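Local coordinates for protein alternansucrase (Leuconostoc mesenteroides, PDB 6HVG) that is a multidomain carbohydrate-active enzyme of glycoside hydrolase family 70, with a TIM-barrel core, a bound calcium ion and repeats of the cell-wall-binding type, at residues G533-Q538 against T1185-L1190; M813-K818 against K852-Y857; V1044-F1049 against N1072-L1077; A1172-V1175 against Q1181-D1184. All coordinates share one frame; numbering follows the deposited sequence.

Contact 1: G533-Q538 against T1185-L1190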
loop_
_atom_site.group_PDB
_atom_site.type_symbol
_atom_site.label_atom_id
_atom_site.label_comp_id
_atom_site.label_asym_id
_atom_site.label_seq_id
_atom_site.Cartn_x
_atom_site.Cartn_y
_atom_site.Cartn_z
ATOM N N GLY A 533 -8.382 -2.633 0.900
ATOM C CA GLY A 533 -9.491 -2.118 0.078
ATOM C C GLY A 533 -10.482 -1.265 0.848
ATOM O O GLY A 533 -10.544 -1.330 2.062
ATOM N N PHE A 534 -11.272 -0.477 0.134
ATOM C CA PHE A 534 -12.181 0.468 0.766
ATOM C C PHE A 534 -13.632 0.295 0.366
ATOM O O PHE A 534 -13.930 -0.130 -0.761
ATOM C CB PHE A 534 -11.805 1.891 0.385
ATOM C CG PHE A 534 -10.386 2.237 0.657
ATOM C CD1 PHE A 534 -9.934 2.423 1.951
ATOM C CD2 PHE A 534 -9.510 2.396 -0.378
ATOM C CE1 PHE A 534 -8.621 2.736 2.205
ATOM C CE2 PHE A 534 -8.197 2.732 -0.131
ATOM C CZ PHE A 534 -7.758 2.909 1.161
ATOM N N LEU A 535 -14.508 0.720 1.281
ATOM C CA LEU A 535 -15.938 0.807 1.072
ATOM C C LEU A 535 -16.381 2.255 1.215
ATOM O O LEU A 535 -16.052 2.897 2.194
ATOM C CB LEU A 535 -16.669 0.004 2.125
ATOM C CG LEU A 535 -16.422 -1.501 2.126
ATOM C CD1 LEU A 535 -17.162 -2.151 3.291
ATOM C CD2 LEU A 535 -16.862 -2.088 0.810
ATOM N N ALA A 536 -17.110 2.777 0.229
ATOM C CA ALA A 536 -17.663 4.117 0.338
ATOM C C ALA A 536 -19.109 4.017 0.823
ATOM O O ALA A 536 -19.904 3.288 0.247
ATOM C CB ALA A 536 -17.604 4.827 -0.991
ATOM N N TYR A 537 -19.449 4.755 1.873
ATOM C CA TYR A 537 -20.799 4.772 2.380
ATOM C C TYR A 537 -21.697 5.614 1.482
ATOM O O TYR A 537 -21.258 6.610 0.902
ATOM C CB TYR A 537 -20.863 5.325 3.804
ATOM C CG TYR A 537 -20.049 4.581 4.842
ATOM C CD1 TYR A 537 -19.685 3.270 4.681
ATOM C CD2 TYR A 537 -19.653 5.216 6.015
ATOM C CE1 TYR A 537 -18.906 2.613 5.635
ATOM C CE2 TYR A 537 -18.909 4.554 6.979
ATOM C CZ TYR A 537 -18.539 3.253 6.774
ATOM O OH TYR A 537 -17.793 2.609 7.703
ATOM N N GLN A 538 -22.976 5.223 1.402
ATOM C CA GLN A 538 -23.940 5.896 0.523
ATOM C C GLN A 538 -25.082 6.548 1.285
ATOM O O GLN A 538 -25.403 6.152 2.400
ATOM C CB GLN A 538 -24.487 4.907 -0.491
ATOM C CG GLN A 538 -23.422 4.097 -1.213
ATOM C CD GLN A 538 -22.505 4.937 -2.078
ATOM O OE1 GLN A 538 -22.942 5.809 -2.814
ATOM N NE2 GLN A 538 -21.213 4.680 -1.976
ATOM N N THR A 1185 -17.112 -5.534 -9.613
ATOM C CA THR A 1185 -17.560 -5.811 -8.264
ATOM C C THR A 1185 -19.074 -5.961 -8.194
ATOM O O THR A 1185 -19.837 -5.160 -8.750
ATOM C CB THR A 1185 -17.126 -4.730 -7.230
ATOM O OG1 THR A 1185 -17.442 -5.176 -5.908
ATOM C CG2 THR A 1185 -17.876 -3.409 -7.464
ATOM N N ASP A 1186 -19.486 -6.987 -7.459
ATOM C CA ASP A 1186 -20.892 -7.177 -7.136
ATOM C C ASP A 1186 -21.234 -6.397 -5.887
ATOM O O ASP A 1186 -22.406 -6.279 -5.552
ATOM C CB ASP A 1186 -21.218 -8.663 -6.893
ATOM C CG ASP A 1186 -20.670 -9.559 -7.978
ATOM O OD1 ASP A 1186 -20.723 -9.126 -9.160
ATOM O OD2 ASP A 1186 -20.166 -10.663 -7.632
ATOM N N PHE A 1187 -20.216 -5.898 -5.188
ATOM C CA PHE A 1187 -20.420 -5.150 -3.960
ATOM C C PHE A 1187 -20.807 -3.705 -4.278
ATOM O O PHE A 1187 -19.971 -2.815 -4.291
ATOM C CB PHE A 1187 -19.173 -5.221 -3.103
ATOM C CG PHE A 1187 -19.420 -4.990 -1.633
ATOM C CD1 PHE A 1187 -20.038 -3.830 -1.173
ATOM C CD2 PHE A 1187 -19.000 -5.929 -0.703
ATOM C CE1 PHE A 1187 -20.217 -3.616 0.179
ATOM C CE2 PHE A 1187 -19.170 -5.702 0.645
ATOM C CZ PHE A 1187 -19.783 -4.549 1.085
ATOM N N VAL A 1188 -22.092 -3.495 -4.553
ATOM C CA VAL A 1188 -22.635 -2.186 -4.841
ATOM C C VAL A 1188 -23.906 -1.965 -4.033
ATOM O O VAL A 1188 -24.798 -2.814 -4.024
ATOM C CB VAL A 1188 -22.911 -2.047 -6.338
ATOM C CG1 VAL A 1188 -23.433 -0.660 -6.678
ATOM C CG2 VAL A 1188 -21.639 -2.321 -7.120
ATOM N N ASN A 1189 -23.979 -0.824 -3.349
ATOM C CA ASN A 1189 -25.117 -0.453 -2.519
ATOM C C ASN A 1189 -25.637 -1.571 -1.620
ATOM O O ASN A 1189 -26.840 -1.726 -1.485
ATOM C CB ASN A 1189 -26.236 0.093 -3.386
ATOM C CG ASN A 1189 -25.830 1.354 -4.132
ATOM O OD1 ASN A 1189 -25.404 2.328 -3.548
ATOM N ND2 ASN A 1189 -26.000 1.347 -5.423
ATOM N N LEU A 1190 -24.730 -2.327 -0.999
ATOM C CA LEU A 1190 -25.098 -3.414 -0.066
ATOM C C LEU A 1190 -25.064 -2.965 1.392
ATOM O O LEU A 1190 -24.299 -2.078 1.759
ATOM C CB LEU A 1190 -24.153 -4.614 -0.191
ATOM C CG LEU A 1190 -23.981 -5.214 -1.587
ATOM C CD1 LEU A 1190 -23.102 -6.450 -1.494
ATOM C CD2 LEU A 1190 -25.309 -5.561 -2.215
#
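Leu535, on strand 534-537 of an antiparallel sheet, lays a methyl over one face of Phe1187, which sits in the connection between strands 1166-1175 and 1190-1197. This is a CH-pi contact: Leu535 CD2 stands 4.0 Å from the centroid of the Phe1187 ring, 22° off its normal. Leu1190 CD1 packs on the opposite face, so two branched apolar side chains hold the flat ring between them. Phe1187 is the centre of an inverse gamma turn, and its backbone N donates to Thr1185 OG1 at 3.0 Å, an ST turn that fixes the chain before the ring. Next along the strand, Ala536 offers its carbonyl to the amide of Gln538: NE2 of Gln538 lies 2.9 Å from Ala536 O, above the carbonyl plane. The Gln538 chain, bent at CB-CG (chi2 -64°), folds back to make this bond and presents its CG methylene to Asn1189. Asparagine tolerates the left-handed backbone that Asn1189 adopts at the first position of a G1 beta bulge, where it and Leu1190 both face Ala1172. The two amide planes stand 76° apart, and Asn1189 OD1 rests 3.5 Å from Gln538 CG.

Contact 2: M813-K818 against K852-Y857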
loop_
_atom_site.group_PDB
_atom_site.type_symbol
_atom_site.label_atom_id
_atom_site.label_comp_id
_atom_site.label_asym_id
_atom_site.label_seq_id
_atom_site.Cartn_x
_atom_site.Cartn_y
_atom_site.Cartn_z
ATOM N N MET A 813 23.953 20.431 1.819
ATOM C CA MET A 813 23.185 21.201 0.840
ATOM C C MET A 813 21.882 21.734 1.428
ATOM O O MET A 813 21.563 22.914 1.273
ATOM C CB MET A 813 22.898 20.352 -0.392
ATOM C CG MET A 813 24.162 19.952 -1.148
ATOM S SD MET A 813 23.851 18.948 -2.607
ATOM C CE MET A 813 22.781 20.041 -3.558
ATOM N N LEU A 814 21.140 20.871 2.117
ATOM C CA LEU A 814 19.873 21.271 2.718
ATOM C C LEU A 814 20.033 22.499 3.586
ATOM O O LEU A 814 19.211 23.417 3.536
ATOM C CB LEU A 814 19.291 20.148 3.578
ATOM C CG LEU A 814 17.893 20.420 4.111
ATOM C CD1 LEU A 814 16.872 20.306 2.989
ATOM C CD2 LEU A 814 17.553 19.455 5.236
ATOM N N LEU A 815 21.104 22.506 4.370
ATOM C CA LEU A 815 21.306 23.511 5.415
ATOM C C LEU A 815 21.976 24.796 4.951
ATOM O O LEU A 815 22.046 25.743 5.719
ATOM C CB LEU A 815 22.107 22.906 6.571
ATOM C CG LEU A 815 21.409 21.747 7.298
ATOM C CD1 LEU A 815 22.352 21.090 8.278
ATOM C CD2 LEU A 815 20.141 22.181 8.016
ATOM N N THR A 816 22.458 24.833 3.707
ATOM C CA THR A 816 23.031 26.055 3.107
ATOM C C THR A 816 22.163 26.671 1.998
ATOM O O THR A 816 22.464 27.755 1.512
ATOM C CB THR A 816 24.434 25.781 2.519
ATOM O OG1 THR A 816 24.384 24.701 1.565
ATOM C CG2 THR A 816 25.396 25.420 3.618
ATOM N N ASN A 817 21.094 25.993 1.583
ATOM C CA ASN A 817 20.217 26.529 0.533
ATOM C C ASN A 817 19.454 27.784 0.966
ATOM O O ASN A 817 18.812 27.814 2.035
ATOM C CB ASN A 817 19.201 25.467 0.075
ATOM C CG ASN A 817 19.730 24.558 -1.039
ATOM O OD1 ASN A 817 20.758 24.820 -1.641
ATOM N ND2 ASN A 817 19.001 23.468 -1.309
ATOM N N LYS A 818 19.494 28.789 0.102
ATOM C CA LYS A 818 18.670 29.972 0.243
ATOM C C LYS A 818 17.198 29.671 -0.124
ATOM O O LYS A 818 16.896 28.747 -0.884
ATOM C CB LYS A 818 19.212 31.081 -0.659
ATOM C CG LYS A 818 18.533 32.437 -0.527
ATOM C CD LYS A 818 19.225 33.483 -1.388
ATOM C CE LYS A 818 18.296 34.626 -1.762
ATOM N NZ LYS A 818 17.773 35.365 -0.585
ATOM N N LYS A 852 25.201 24.443 13.529
ATOM C CA LYS A 852 25.825 25.569 14.254
ATOM C C LYS A 852 26.501 26.560 13.314
ATOM O O LYS A 852 26.460 27.785 13.536
ATOM C CB LYS A 852 26.816 25.052 15.292
ATOM C CG LYS A 852 26.127 24.374 16.460
ATOM C CD LYS A 852 27.081 23.882 17.537
ATOM C CE LYS A 852 27.610 22.499 17.206
ATOM N NZ LYS A 852 28.483 21.899 18.255
ATOM N N ALA A 853 27.102 26.026 12.257
ATOM C CA ALA A 853 27.707 26.842 11.207
ATOM C C ALA A 853 26.644 27.651 10.472
ATOM O O ALA A 853 26.908 28.772 10.005
ATOM C CB ALA A 853 28.454 25.953 10.224
ATOM N N ARG A 854 25.440 27.089 10.360
ATOM C CA ARG A 854 24.351 27.767 9.674
ATOM C C ARG A 854 23.972 29.045 10.414
ATOM O O ARG A 854 23.689 30.063 9.788
ATOM C CB ARG A 854 23.145 26.846 9.519
ATOM C CG ARG A 854 22.040 27.375 8.605
ATOM C CD ARG A 854 20.860 26.395 8.489
ATOM N NE ARG A 854 19.902 26.829 7.466
ATOM C CZ ARG A 854 18.858 27.636 7.680
ATOM N NH1 ARG A 854 18.568 28.108 8.896
ATOM N NH2 ARG A 854 18.075 27.979 6.674
ATOM N N ILE A 855 23.975 28.995 11.742
ATOM C CA ILE A 855 23.685 30.170 12.549
ATOM C C ILE A 855 24.749 31.272 12.332
ATOM O O ILE A 855 24.411 32.441 12.225
ATOM C CB ILE A 855 23.661 29.786 14.046
ATOM C CG1 ILE A 855 22.528 28.794 14.328
ATOM C CG2 ILE A 855 23.576 31.039 14.921
ATOM C CD1 ILE A 855 22.544 28.176 15.713
ATOM N N LYS A 856 26.028 30.879 12.312
ATOM C CA LYS A 856 27.164 31.803 12.201
ATOM C C LYS A 856 27.363 32.398 10.810
ATOM O O LYS A 856 27.679 33.585 10.675
ATOM C CB LYS A 856 28.467 31.081 12.565
ATOM C CG LYS A 856 28.796 31.012 14.043
ATOM C CD LYS A 856 30.093 30.245 14.272
ATOM C CE LYS A 856 30.910 30.816 15.417
ATOM N NZ LYS A 856 30.201 30.748 16.720
ATOM N N TYR A 857 27.242 31.565 9.777
ATOM C CA TYR A 857 27.711 31.969 8.457
ATOM C C TYR A 857 26.662 32.070 7.346
ATOM O O TYR A 857 26.877 32.780 6.367
ATOM C CB TYR A 857 28.804 31.020 7.980
ATOM C CG TYR A 857 29.909 30.754 8.977
ATOM C CD1 TYR A 857 31.000 31.611 9.081
ATOM C CD2 TYR A 857 29.876 29.646 9.788
ATOM C CE1 TYR A 857 32.030 31.345 9.962
ATOM C CE2 TYR A 857 30.887 29.387 10.683
ATOM C CZ TYR A 857 31.978 30.235 10.761
ATOM O OH TYR A 857 32.975 29.999 11.666
#
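The carbonyl oxygen of Leu815 accepts a weak hydrogen bond from Arg854, with NE of Arg854 3.0 Å from Leu815 O and an N-H...O angle of only 124°. The contact belongs to the outer layer of the beta/alpha barrel. Helix 807-814 precedes the barrel strand 821-825 and helix 844-857 follows it, and Leu815 follows closely on the first of these helices. A long side chain from another helix is a suitable donor to a carbonyl in this position, and the partial negative charge at the C-terminal end of a helix may also favour a guanidinium here.

Arg854 spans the gap because its chain is extended from CG to NE, with CG anti to the backbone N (chi1 -170°). It meets Leu815 O with the edge of the guanidinium, near its plane. The aliphatic part adds apolar packing, Arg854 CD lying 4.2 Å from Leu815 CB, and both side chains rest on Pro822 of strand 821-825. The stronger polar hold on the arginine comes from NH2, which donates to the carbonyl oxygen of Asp1041, so the guanidinium links the backbone at Leu815 and at Asp1041 to helix 844-857. Beyond Leu815 the turn is closed by Thr816, whose OG1 bonds to Ala812 O while its own carbonyl receives Arg885 NH1. The arginine methylenes pass alongside the accepting oxygen as well, with CG of Arg854 3.3 Å from Leu815 O.

Contact 3: V1044-F1049 against N1072-L1077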
loop_
_atom_site.group_PDB
_atom_site.type_symbol
_atom_site.label_atom_id
_atom_site.label_comp_id
_atom_site.label_asym_id
_atom_site.label_seq_id
_atom_site.Cartn_x
_atom_site.Cartn_y
_atom_site.Cartn_z
ATOM N N VAL A 1044 14.652 26.885 11.383
ATOM C CA VAL A 1044 14.911 25.463 11.167
ATOM C C VAL A 1044 13.879 24.671 11.961
ATOM O O VAL A 1044 13.707 24.902 13.169
ATOM C CB VAL A 1044 16.302 25.061 11.654
ATOM C CG1 VAL A 1044 16.512 23.575 11.435
ATOM C CG2 VAL A 1044 17.369 25.868 10.948
ATOM N N ILE A 1045 13.206 23.740 11.295
ATOM C CA ILE A 1045 12.258 22.856 11.968
ATOM C C ILE A 1045 12.950 21.555 12.302
ATOM O O ILE A 1045 13.723 21.047 11.504
ATOM C CB ILE A 1045 11.052 22.530 11.078
ATOM C CG1 ILE A 1045 10.361 23.810 10.621
ATOM C CG2 ILE A 1045 10.051 21.677 11.834
ATOM C CD1 ILE A 1045 9.373 23.595 9.513
ATOM N N TYR A 1046 12.679 21.026 13.476
ATOM C CA TYR A 1046 13.198 19.735 13.851
ATOM C C TYR A 1046 12.019 18.813 13.985
ATOM O O TYR A 1046 11.136 19.040 14.818
ATOM C CB TYR A 1046 13.945 19.829 15.165
ATOM C CG TYR A 1046 14.516 18.545 15.698
ATOM C CD1 TYR A 1046 15.565 17.914 15.060
ATOM C CD2 TYR A 1046 14.032 17.983 16.862
ATOM C CE1 TYR A 1046 16.112 16.744 15.557
ATOM C CE2 TYR A 1046 14.579 16.820 17.373
ATOM C CZ TYR A 1046 15.616 16.202 16.712
ATOM O OH TYR A 1046 16.147 15.046 17.229
ATOM N N GLU A 1047 11.993 17.793 13.136
ATOM C CA GLU A 1047 10.975 16.767 13.224
ATOM C C GLU A 1047 11.502 15.765 14.205
ATOM O O GLU A 1047 12.371 14.953 13.859
ATOM C CB GLU A 1047 10.820 16.147 11.865
ATOM C CG GLU A 1047 9.700 15.137 11.790
ATOM C CD GLU A 1047 9.756 14.360 10.493
ATOM O OE1 GLU A 1047 10.864 14.219 9.952
ATOM O OE2 GLU A 1047 8.705 13.917 10.006
ATOM N N GLY A 1048 11.002 15.819 15.436
ATOM C CA GLY A 1048 11.679 15.172 16.573
ATOM C C GLY A 1048 11.035 13.894 17.110
ATOM O O GLY A 1048 10.704 13.833 18.273
ATOM N N PHE A 1049 10.812 12.915 16.251
ATOM C CA PHE A 1049 10.289 11.653 16.655
ATOM C C PHE A 1049 10.500 10.738 15.503
ATOM O O PHE A 1049 10.746 11.165 14.390
ATOM C CB PHE A 1049 8.796 11.745 16.981
ATOM C CG PHE A 1049 7.926 11.961 15.788
ATOM C CD1 PHE A 1049 7.768 13.227 15.244
ATOM C CD2 PHE A 1049 7.239 10.887 15.215
ATOM C CE1 PHE A 1049 6.974 13.427 14.136
ATOM C CE2 PHE A 1049 6.426 11.092 14.143
ATOM C CZ PHE A 1049 6.291 12.358 13.588
ATOM N N ASN A 1072 17.465 23.068 25.742
ATOM C CA ASN A 1072 18.781 23.713 25.542
ATOM C C ASN A 1072 19.531 23.272 24.285
ATOM O O ASN A 1072 19.892 24.110 23.455
ATOM C CB ASN A 1072 19.696 23.521 26.791
ATOM C CG ASN A 1072 19.567 22.108 27.452
ATOM O OD1 ASN A 1072 20.153 21.108 26.990
ATOM N ND2 ASN A 1072 18.810 22.043 28.553
ATOM N N LEU A 1073 19.757 21.963 24.145
ATOM C CA LEU A 1073 20.568 21.408 23.047
ATOM C C LEU A 1073 20.105 21.854 21.657
ATOM O O LEU A 1073 20.929 22.076 20.766
ATOM C CB LEU A 1073 20.584 19.875 23.127
ATOM C CG LEU A 1073 21.349 19.113 22.026
ATOM C CD1 LEU A 1073 22.806 19.558 21.912
ATOM C CD2 LEU A 1073 21.275 17.619 22.271
ATOM N N PHE A 1074 18.792 21.991 21.494
ATOM C CA PHE A 1074 18.181 22.410 20.235
ATOM C C PHE A 1074 18.209 23.906 19.981
ATOM O O PHE A 1074 18.217 24.341 18.835
ATOM C CB PHE A 1074 16.734 21.913 20.187
ATOM C CG PHE A 1074 16.617 20.429 20.388
ATOM C CD1 PHE A 1074 17.271 19.548 19.524
ATOM C CD2 PHE A 1074 15.924 19.918 21.468
ATOM C CE1 PHE A 1074 17.227 18.206 19.736
ATOM C CE2 PHE A 1074 15.859 18.566 21.672
ATOM C CZ PHE A 1074 16.520 17.722 20.806
ATOM N N LYS A 1075 18.211 24.708 21.036
ATOM C CA LYS A 1075 18.389 26.140 20.867
ATOM C C LYS A 1075 19.721 26.390 20.183
ATOM O O LYS A 1075 19.788 27.176 19.247
ATOM C CB LYS A 1075 18.325 26.864 22.213
ATOM C CG LYS A 1075 18.379 28.387 22.144
ATOM C CD LYS A 1075 18.592 28.954 23.546
ATOM C CE LYS A 1075 18.959 30.433 23.541
ATOM N NZ LYS A 1075 17.771 31.279 23.227
ATOM N N GLU A 1076 20.761 25.695 20.646
ATOM C CA GLU A 1076 22.129 25.886 20.147
ATOM C C GLU A 1076 22.393 25.288 18.753
ATOM O O GLU A 1076 23.369 25.661 18.100
ATOM C CB GLU A 1076 23.150 25.403 21.196
ATOM C CG GLU A 1076 23.364 26.453 22.306
ATOM C CD GLU A 1076 23.557 25.882 23.717
ATOM O OE1 GLU A 1076 22.776 25.006 24.158
ATOM O OE2 GLU A 1076 24.494 26.337 24.410
ATOM N N LEU A 1077 21.511 24.396 18.291
ATOM C CA LEU A 1077 21.523 23.929 16.895
ATOM C C LEU A 1077 20.690 24.793 15.958
ATOM O O LEU A 1077 20.655 24.559 14.754
ATOM C CB LEU A 1077 21.056 22.481 16.805
ATOM C CG LEU A 1077 21.987 21.437 17.461
ATOM C CD1 LEU A 1077 21.316 20.065 17.471
ATOM C CD2 LEU A 1077 23.349 21.372 16.772
#
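Tyr1046 and Phe1074 form an offset stack, their ring centroids 4.9 Å apart and their planes inclined at 30°. The tyrosine has CG anti to its own amide nitrogen (chi1 179°), which carries the ring from the barrel strand toward the helix. Phe1074 instead keeps CG beside the backbone N (chi1 -55°), which directs the ring at the strand. The CE1-CZ side of the phenylalanine does the touching: CE1 of Phe1074 lies over a face of the tyrosine ring on its CE2-CZ side, toward the hydroxyl end, 3.8 Å from Tyr1046 CE2 and 4.0 Å from Tyr1046 CZ. Flat apolar faces suit this buried seam, since rings set at a shallow angle pack closely. Gly1048 has no side chain, and so the backbone can turn close beside Tyr1046 CE2. Glu1047, the next residue on the strand after the tyrosine, bonds His752 through OE2.

The stack joins the strand and helix of a beta-alpha-beta unit, strand 1045-1047, helix 1063-1075 and strand 1081-1083. Phe1082 of the last strand meets both rings edge-to-face, completing an aromatic trio, and Leu1077, at this end of the segment, packs on the neighbouring helix 844-857.

Contact 4: A1172-V1175 against Q1181-D1184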
loop_
_atom_site.group_PDB
_atom_site.type_symbol
_atom_site.label_atom_id
_atom_site.label_comp_id
_atom_site.label_asym_id
_atom_site.label_seq_id
_atom_site.Cartn_x
_atom_site.Cartn_y
_atom_site.Cartn_z
ATOM N N ALA A 1172 -23.042 0.385 1.506
ATOM C CA ALA A 1172 -21.655 0.478 1.102
ATOM C C ALA A 1172 -21.394 -0.043 -0.290
ATOM O O ALA A 1172 -21.976 -1.038 -0.712
ATOM C CB ALA A 1172 -20.771 -0.261 2.099
ATOM N N THR A 1173 -20.477 0.618 -0.981
ATOM C CA THR A 1173 -19.992 0.194 -2.284
ATOM C C THR A 1173 -18.484 0.017 -2.221
ATOM O O THR A 1173 -17.794 0.820 -1.601
ATOM C CB THR A 1173 -20.316 1.257 -3.342
ATOM O OG1 THR A 1173 -21.726 1.482 -3.384
ATOM C CG2 THR A 1173 -19.836 0.843 -4.722
ATOM N N ARG A 1174 -17.966 -1.037 -2.853
ATOM C CA ARG A 1174 -16.521 -1.308 -2.897
ATOM C C ARG A 1174 -15.836 -0.377 -3.865
ATOM O O ARG A 1174 -16.207 -0.302 -5.024
ATOM C CB ARG A 1174 -16.264 -2.743 -3.295
ATOM C CG ARG A 1174 -14.811 -3.153 -3.381
ATOM C CD ARG A 1174 -14.221 -3.404 -1.999
ATOM N NE ARG A 1174 -12.893 -3.969 -2.111
ATOM C CZ ARG A 1174 -11.825 -3.276 -2.498
ATOM N NH1 ARG A 1174 -11.906 -1.967 -2.781
ATOM N NH2 ARG A 1174 -10.655 -3.891 -2.591
ATOM N N VAL A 1175 -14.846 0.361 -3.358
ATOM C CA VAL A 1175 -14.217 1.450 -4.112
ATOM C C VAL A 1175 -12.722 1.414 -3.976
ATOM O O VAL A 1175 -12.185 0.804 -3.039
ATOM C CB VAL A 1175 -14.652 2.828 -3.605
ATOM C CG1 VAL A 1175 -16.095 3.101 -3.952
ATOM C CG2 VAL A 1175 -14.444 2.937 -2.104
ATOM N N GLN A 1181 -16.053 3.154 -8.041
ATOM C CA GLN A 1181 -16.477 1.779 -7.895
ATOM C C GLN A 1181 -15.481 0.902 -8.619
ATOM O O GLN A 1181 -15.067 1.256 -9.728
ATOM C CB GLN A 1181 -17.868 1.667 -8.511
ATOM C CG GLN A 1181 -18.516 0.318 -8.415
ATOM C CD GLN A 1181 -19.938 0.342 -8.908
ATOM O OE1 GLN A 1181 -20.699 1.252 -8.594
ATOM N NE2 GLN A 1181 -20.325 -0.699 -9.629
ATOM N N LEU A 1182 -15.092 -0.221 -8.009
ATOM C CA LEU A 1182 -14.197 -1.177 -8.693
ATOM C C LEU A 1182 -14.904 -1.674 -9.933
ATOM O O LEU A 1182 -16.127 -1.764 -9.940
ATOM C CB LEU A 1182 -13.807 -2.369 -7.814
ATOM C CG LEU A 1182 -12.710 -2.221 -6.762
ATOM C CD1 LEU A 1182 -12.411 -3.583 -6.151
ATOM C CD2 LEU A 1182 -11.421 -1.620 -7.290
ATOM N N LYS A 1183 -14.150 -1.960 -10.990
ATOM C CA LYS A 1183 -14.745 -2.303 -12.305
ATOM C C LYS A 1183 -15.624 -3.559 -12.262
ATOM O O LYS A 1183 -16.743 -3.556 -12.781
ATOM C CB LYS A 1183 -13.676 -2.408 -13.422
ATOM C CG LYS A 1183 -12.514 -3.365 -13.162
ATOM C CD LYS A 1183 -11.690 -3.634 -14.433
ATOM C CE LYS A 1183 -10.675 -2.533 -14.756
ATOM N NZ LYS A 1183 -9.392 -2.667 -13.999
ATOM N N ASP A 1184 -15.132 -4.618 -11.619
ATOM C CA ASP A 1184 -15.817 -5.920 -11.637
ATOM C C ASP A 1184 -16.264 -6.347 -10.235
ATOM O O ASP A 1184 -15.844 -7.397 -9.735
ATOM C CB ASP A 1184 -14.886 -6.987 -12.251
ATOM C CG ASP A 1184 -14.381 -6.604 -13.654
ATOM O OD1 ASP A 1184 -15.146 -5.965 -14.415
ATOM O OD2 ASP A 1184 -13.212 -6.941 -13.980
#
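Leu1182 gives its backbone N-H to the carbonyl of Arg1174, bringing the connection after strand 1166-1175 back against the end of that strand, where Val1175 and Gln1181 form a single beta bridge. The bond is fairly straight, with N of Leu1182 3.2 Å from Arg1174 O and an N-H...O angle of 165°. The same oxygen takes a CA-H...O contact from Gln1181, whose CA is 3.6 Å from Arg1174 O.

Apolar contacts flank the bridge. Thr1173 CG2 rests 4.0 Å from CG of Gln1181, whose extended chain offers methylenes to the methyl, while Thr1173 OG1 is used by Asn1189 N. Val1175 CG1 packs beside the Gln1181 backbone.

A cation meets a hydrocarbon where Leu1182 CD1 sits over the centre of one face of the Arg1174 guanidinium, 3.7 Å above its plane. The bend of the arginine at chi2 (78°) swings the group round under the leucine, whose CD1 also touches Arg1174 CG at 3.7 Å.

The guanidinium nitrogens are bonded in turn, NE to Glu520 O, NH2 to Asp521 O and NH1 to Gln528 OE1. Polar bonds and a methyl on a face are complementary demands: arginine bonds several oxygens through its N-H groups while leucine screens the poorly hydrated face, so the charge is probably well accommodated although buried.

From the N terminus, residues 533-538 come first, and the long loop they open is closed only at 1185-1190, in contact 1. Everything else nests inside it: contact 2 closes its loop at 852-857, contact 3 follows in series and closes at 1072-1077, and contact 4 closes just before the end of contact 1; no two loops cross. Contact 2 joins outer parts of the barrel to each other, contact 3 a helix to a strand, and the two touch. Contacts 1 and 4 touch through the neighbouring strands 534-537 and 1166-1175 of the antiparallel sheet. The two groups lie far apart, the centres of contacts 1 and 2 being about 52 Å from each other.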